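Local atomic coordinates of putative glycosyltransferase (GalT1) (Streptococcus parasanguinis FW213, PDB entry 5HEA), a protein that probably transfers a sugar from a nucleotide-activated donor to an acceptor, this chain being the C-terminal part of a longer protein, with a GT-A type glycosyltransferase domain. Residues I9-Y14 with F35-I40; L20-D25 with D94-E99. All blocks are in the same frame, centred on the assembly; numbering follows the deposited sequence.

Contact 1. Residues I9-Y14 with F35-I40; sequences IIVPVY and FEIILI
With CG1 beside its backbone N (chi1 -50°) and the chain then extended, Ile9 reaches CD1 out to Phe35, whose ring stands in the crowded position between its own N and carbonyl carbon. Ile9 CD1 meets Phe35 CG at 3.9 Å, the two side chains crossing obliquely, and the same methyl also rests against Ile37 CG1. Val11 follows on this face: its CG1 lies alongside Leu39 CD2 at 3.7 Å, the side chains pointing the same way, while its CG2 neighbours Ile37 CG2. Leu39 CD2 is shared, because Val13 CG2 closes on it at 3.8 Å from the next position but one. On the reverse face Ile40 brings CD1 to 3.7 Å from Ile10 CG2.

The backbones run parallel in a four-residue register, Ile9 beside Ile37 through to Pro12 beside Ile40. Five bonds join them. Ile9 N gives to Glu36 O at 2.8 Å and 171°, almost straight, whereas the last, Val13 N to Ile40 O, is equally short but bends to 152° with its donor lifted above the carbonyl plane. Pro12, lacking an N-H, does not interrupt the ladder, since Val11 and Val13 supply the donors on this edge.

These are the two strands of a beta-alpha-beta unit, as expected of the nucleotide-binding half of a GT-A fold. Its helix 20-28 packs on the face of Ile37, Leu39 and Val13; helix 72-82 lies over that of Ile10, Ile38 and Ile40. Strand 87-90 flanks strand 7-13, and strand 62-66 pairs with strand 35-41.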
# COMPACT_ATOMS: atom_id res chain seq x y z
N ILE A 9 34.37 10.62 -14.37
CA ILE A 9 33.97 11.25 -13.11
C ILE A 9 32.47 11.16 -12.94
O ILE A 9 31.71 11.75 -13.71
CB ILE A 9 34.32 12.75 -13.10
CG1 ILE A 9 35.78 12.96 -13.53
CG2 ILE A 9 34.03 13.34 -11.72
CD1 ILE A 9 36.11 14.42 -13.86
N ILE A 10 32.05 10.40 -11.93
CA ILE A 10 30.65 10.13 -11.68
C ILE A 10 30.10 11.10 -10.64
O ILE A 10 30.58 11.16 -9.51
CB ILE A 10 30.43 8.66 -11.25
CG1 ILE A 10 30.79 7.74 -12.42
CG2 ILE A 10 28.99 8.43 -10.77
CD1 ILE A 10 31.00 6.28 -12.03
N VAL A 11 29.09 11.87 -11.04
CA VAL A 11 28.57 12.93 -10.19
C VAL A 11 27.06 12.78 -10.06
O VAL A 11 26.30 13.20 -10.93
CB VAL A 11 28.94 14.32 -10.77
CG1 VAL A 11 28.37 15.45 -9.89
CG2 VAL A 11 30.46 14.46 -10.90
N PRO A 12 26.61 12.17 -8.96
CA PRO A 12 25.17 12.06 -8.70
C PRO A 12 24.61 13.44 -8.35
O PRO A 12 25.25 14.21 -7.63
CB PRO A 12 25.10 11.14 -7.48
CG PRO A 12 26.42 10.43 -7.46
CD PRO A 12 27.40 11.42 -7.96
N VAL A 13 23.43 13.74 -8.87
CA VAL A 13 22.83 15.05 -8.68
C VAL A 13 21.41 14.88 -8.19
O VAL A 13 20.56 14.33 -8.90
CB VAL A 13 22.81 15.86 -10.00
CG1 VAL A 13 22.03 17.16 -9.83
CG2 VAL A 13 24.23 16.16 -10.46
N TYR A 14 21.15 15.32 -6.96
CA TYR A 14 19.78 15.37 -6.44
C TYR A 14 19.58 16.63 -5.61
O TYR A 14 20.16 16.77 -4.53
CB TYR A 14 19.41 14.11 -5.63
CG TYR A 14 17.95 14.14 -5.21
CD1 TYR A 14 16.94 14.03 -6.15
CD2 TYR A 14 17.59 14.33 -3.87
CE1 TYR A 14 15.61 14.09 -5.78
CE2 TYR A 14 16.26 14.38 -3.50
CZ TYR A 14 15.27 14.26 -4.46
OH TYR A 14 13.95 14.31 -4.11
N PHE A 35 38.90 13.79 -19.49
CA PHE A 35 37.89 13.18 -18.64
C PHE A 35 36.52 13.28 -19.27
O PHE A 35 36.30 14.04 -20.21
CB PHE A 35 37.87 13.84 -17.25
CG PHE A 35 37.64 15.33 -17.28
CD1 PHE A 35 36.38 15.86 -17.49
CD2 PHE A 35 38.70 16.20 -17.11
CE1 PHE A 35 36.18 17.22 -17.53
CE2 PHE A 35 38.51 17.57 -17.14
CZ PHE A 35 37.25 18.08 -17.35
N GLU A 36 35.60 12.47 -18.75
CA GLU A 36 34.18 12.69 -18.96
C GLU A 36 33.53 12.89 -17.59
O GLU A 36 33.90 12.24 -16.60
CB GLU A 36 33.54 11.52 -19.70
CG GLU A 36 33.66 10.18 -19.00
CD GLU A 36 32.94 9.05 -19.74
OE1 GLU A 36 32.22 9.33 -20.72
OE2 GLU A 36 33.11 7.88 -19.35
N ILE A 37 32.59 13.81 -17.53
CA ILE A 37 31.77 14.00 -16.35
C ILE A 37 30.41 13.40 -16.64
O ILE A 37 29.71 13.82 -17.56
CB ILE A 37 31.60 15.48 -16.01
CG1 ILE A 37 32.98 16.08 -15.71
CG2 ILE A 37 30.65 15.62 -14.82
CD1 ILE A 37 33.01 17.59 -15.63
N ILE A 38 30.06 12.38 -15.86
CA ILE A 38 28.76 11.76 -15.96
C ILE A 38 27.89 12.30 -14.85
O ILE A 38 28.06 11.96 -13.67
CB ILE A 38 28.87 10.24 -15.89
CG1 ILE A 38 29.91 9.77 -16.90
CG2 ILE A 38 27.51 9.59 -16.17
CD1 ILE A 38 30.20 8.32 -16.82
N LEU A 39 26.99 13.20 -15.23
CA LEU A 39 26.05 13.82 -14.32
C LEU A 39 24.80 12.96 -14.27
O LEU A 39 24.09 12.87 -15.26
CB LEU A 39 25.68 15.22 -14.82
CG LEU A 39 26.67 16.35 -14.60
CD1 LEU A 39 26.14 17.68 -15.18
CD2 LEU A 39 26.95 16.48 -13.11
N ILE A 40 24.52 12.33 -13.14
CA ILE A 40 23.29 11.56 -13.03
C ILE A 40 22.25 12.34 -12.24
O ILE A 40 22.26 12.35 -11.01
CB ILE A 40 23.49 10.15 -12.42
CG1 ILE A 40 24.59 9.38 -13.15
CG2 ILE A 40 22.18 9.37 -12.46
CD1 ILE A 40 25.97 9.58 -12.56

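Contact 2. Residues L20-D25 with D94-E99; sequences LKRCLD and DDFVEE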
# COMPACT_ATOMS: atom_id res chain seq x y z
N LEU A 20 25.71 23.14 -7.17
CA LEU A 20 26.10 22.42 -8.38
C LEU A 20 27.06 23.20 -9.29
O LEU A 20 28.02 22.63 -9.83
CB LEU A 20 24.85 21.97 -9.16
CG LEU A 20 25.05 21.05 -10.36
CD1 LEU A 20 25.79 19.77 -9.98
CD2 LEU A 20 23.69 20.71 -10.97
N LYS A 21 26.82 24.50 -9.46
CA LYS A 21 27.67 25.30 -10.35
C LYS A 21 29.11 25.38 -9.82
O LYS A 21 30.07 25.28 -10.58
CB LYS A 21 27.10 26.73 -10.55
CG LYS A 21 25.75 26.80 -11.27
CD LYS A 21 25.41 28.23 -11.75
CE LYS A 21 24.61 29.03 -10.72
NZ LYS A 21 24.42 30.48 -11.12
N ARG A 22 29.25 25.56 -8.51
CA ARG A 22 30.57 25.56 -7.90
C ARG A 22 31.29 24.23 -8.15
O ARG A 22 32.47 24.21 -8.52
CB ARG A 22 30.47 25.85 -6.40
CG ARG A 22 31.82 25.98 -5.71
CD ARG A 22 31.63 26.20 -4.22
NE ARG A 22 30.92 25.08 -3.60
CZ ARG A 22 30.41 25.11 -2.38
NH1 ARG A 22 30.52 26.21 -1.63
NH2 ARG A 22 29.79 24.05 -1.89
N CYS A 23 30.58 23.12 -7.97
CA CYS A 23 31.16 21.81 -8.23
C CYS A 23 31.64 21.69 -9.68
O CYS A 23 32.81 21.41 -9.94
CB CYS A 23 30.15 20.70 -7.92
SG CYS A 23 30.76 19.03 -8.33
N LEU A 24 30.73 21.94 -10.62
CA LEU A 24 31.03 21.79 -12.03
C LEU A 24 32.13 22.75 -12.53
O LEU A 24 32.96 22.36 -13.35
CB LEU A 24 29.76 21.90 -12.87
CG LEU A 24 28.71 20.80 -12.61
CD1 LEU A 24 27.49 20.97 -13.51
CD2 LEU A 24 29.31 19.42 -12.77
N ASP A 25 32.12 24.00 -12.06
CA ASP A 25 33.17 24.96 -12.41
C ASP A 25 34.54 24.41 -11.99
O ASP A 25 35.51 24.47 -12.75
CB ASP A 25 32.94 26.35 -11.77
CG ASP A 25 31.74 27.11 -12.38
OD1 ASP A 25 31.31 26.80 -13.52
OD2 ASP A 25 31.25 28.05 -11.71
N ASP A 94 27.78 18.50 -3.99
CA ASP A 94 27.86 19.48 -2.89
C ASP A 94 29.27 20.03 -2.69
O ASP A 94 29.46 21.02 -1.96
CB ASP A 94 27.53 18.79 -1.57
CG ASP A 94 26.07 18.53 -1.40
OD1 ASP A 94 25.27 19.31 -1.95
OD2 ASP A 94 25.73 17.55 -0.71
N ASP A 95 30.25 19.37 -3.28
CA ASP A 95 31.66 19.61 -2.98
C ASP A 95 32.40 20.26 -4.14
O ASP A 95 31.81 20.54 -5.18
CB ASP A 95 32.33 18.28 -2.62
CG ASP A 95 31.68 17.61 -1.42
OD1 ASP A 95 31.17 18.34 -0.54
OD2 ASP A 95 31.69 16.35 -1.34
N PHE A 96 33.70 20.53 -3.96
CA PHE A 96 34.53 21.09 -5.03
C PHE A 96 36.00 20.74 -4.82
O PHE A 96 36.39 20.28 -3.74
CB PHE A 96 34.32 22.60 -5.18
CG PHE A 96 34.59 23.38 -3.92
CD1 PHE A 96 33.63 23.44 -2.91
CD2 PHE A 96 35.79 24.06 -3.74
CE1 PHE A 96 33.86 24.14 -1.75
CE2 PHE A 96 36.03 24.79 -2.58
CZ PHE A 96 35.07 24.83 -1.58
N VAL A 97 36.81 20.94 -5.85
CA VAL A 97 38.19 20.48 -5.82
C VAL A 97 39.18 21.51 -6.36
O VAL A 97 38.81 22.45 -7.06
CB VAL A 97 38.35 19.17 -6.65
CG1 VAL A 97 37.49 18.05 -6.07
CG2 VAL A 97 37.95 19.41 -8.10
N GLU A 98 40.46 21.30 -6.02
CA GLU A 98 41.55 22.09 -6.58
C GLU A 98 41.68 21.79 -8.06
O GLU A 98 41.22 20.75 -8.52
CB GLU A 98 42.88 21.72 -5.90
CG GLU A 98 42.97 22.13 -4.45
CD GLU A 98 43.21 23.62 -4.30
OE1 GLU A 98 43.51 24.28 -5.31
OE2 GLU A 98 43.10 24.12 -3.16
N GLU A 99 42.33 22.68 -8.81
CA GLU A 99 42.47 22.49 -10.26
C GLU A 99 43.43 21.35 -10.62
O GLU A 99 43.38 20.84 -11.74
CB GLU A 99 42.92 23.78 -10.93
CG GLU A 99 44.40 24.08 -10.75
CD GLU A 99 44.82 25.36 -11.43
OE1 GLU A 99 43.96 26.24 -11.63
OE2 GLU A 99 46.02 25.48 -11.78
O HOH W 1 29.99 22.59 -4.73
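Arg22 lays CD over one face of the Phe96 ring, and Phe96 CE1 in turn sits over the face of the guanidinium, the two planes 39° apart, so this is a tilted overlap and not a flat stack. Phe96 CE1 is 3.6 Å from Arg22 CZ, and the closest approach is Arg22 NE to Phe96 CD1 at 3.2 Å. Behind the charged group, Arg22 CD makes a CH-pi contact, 4.1 Å from the centroid of the Phe96 ring and 28° off its normal. The arginine chain is extended until chi3, where a bend swings the guanidinium along the ring towards the 94-95 backbone.

There Arg22 NH2 gives a weak bond to Asp94 O, 3.0 Å long but only 134° at the hydrogen. A water in the guanidinium plane accepts from Arg22 NE at 2.9 Å and donates to Asp95 O, tying a second carbonyl to the same side chain. Asp95 O is also approached by Cys23 CB at 3.2 Å. Arg22 NH2 has its charged partner in Glu126, through a salt bridge.

Helix 20-28 thus lies against the short strand 96-97, which pairs antiparallel with strand 204-217. From that strand Tyr214 meets the Phe96 ring and Tyr213 bonds Asp95, while helix 48-58 packs against Leu20 and Leu24.

Helix 20-28 is common ground: Leu24 CD2 touches Leu39 CD2 at 3.8 Å and Leu20 CD1 touches Val13 CG2 at 4.0 Å, linking the two contacts, whose centres lie about 12 Å apart. Contact 1 is core, with ten of eleven touching residues buried, and buries 480 Å² through a regular backbone ladder flanked by aliphatic groups. Contact 2 is partly buried, at 252 Å², and rests mainly on one arginine, an aromatic ring and a bridging water, with Cys23 against the backbone. The helix therefore turns its leucines to the central parallel strands and Arg22 to strand 96-97, where the chain passes on to the antiparallel part of the same sheet.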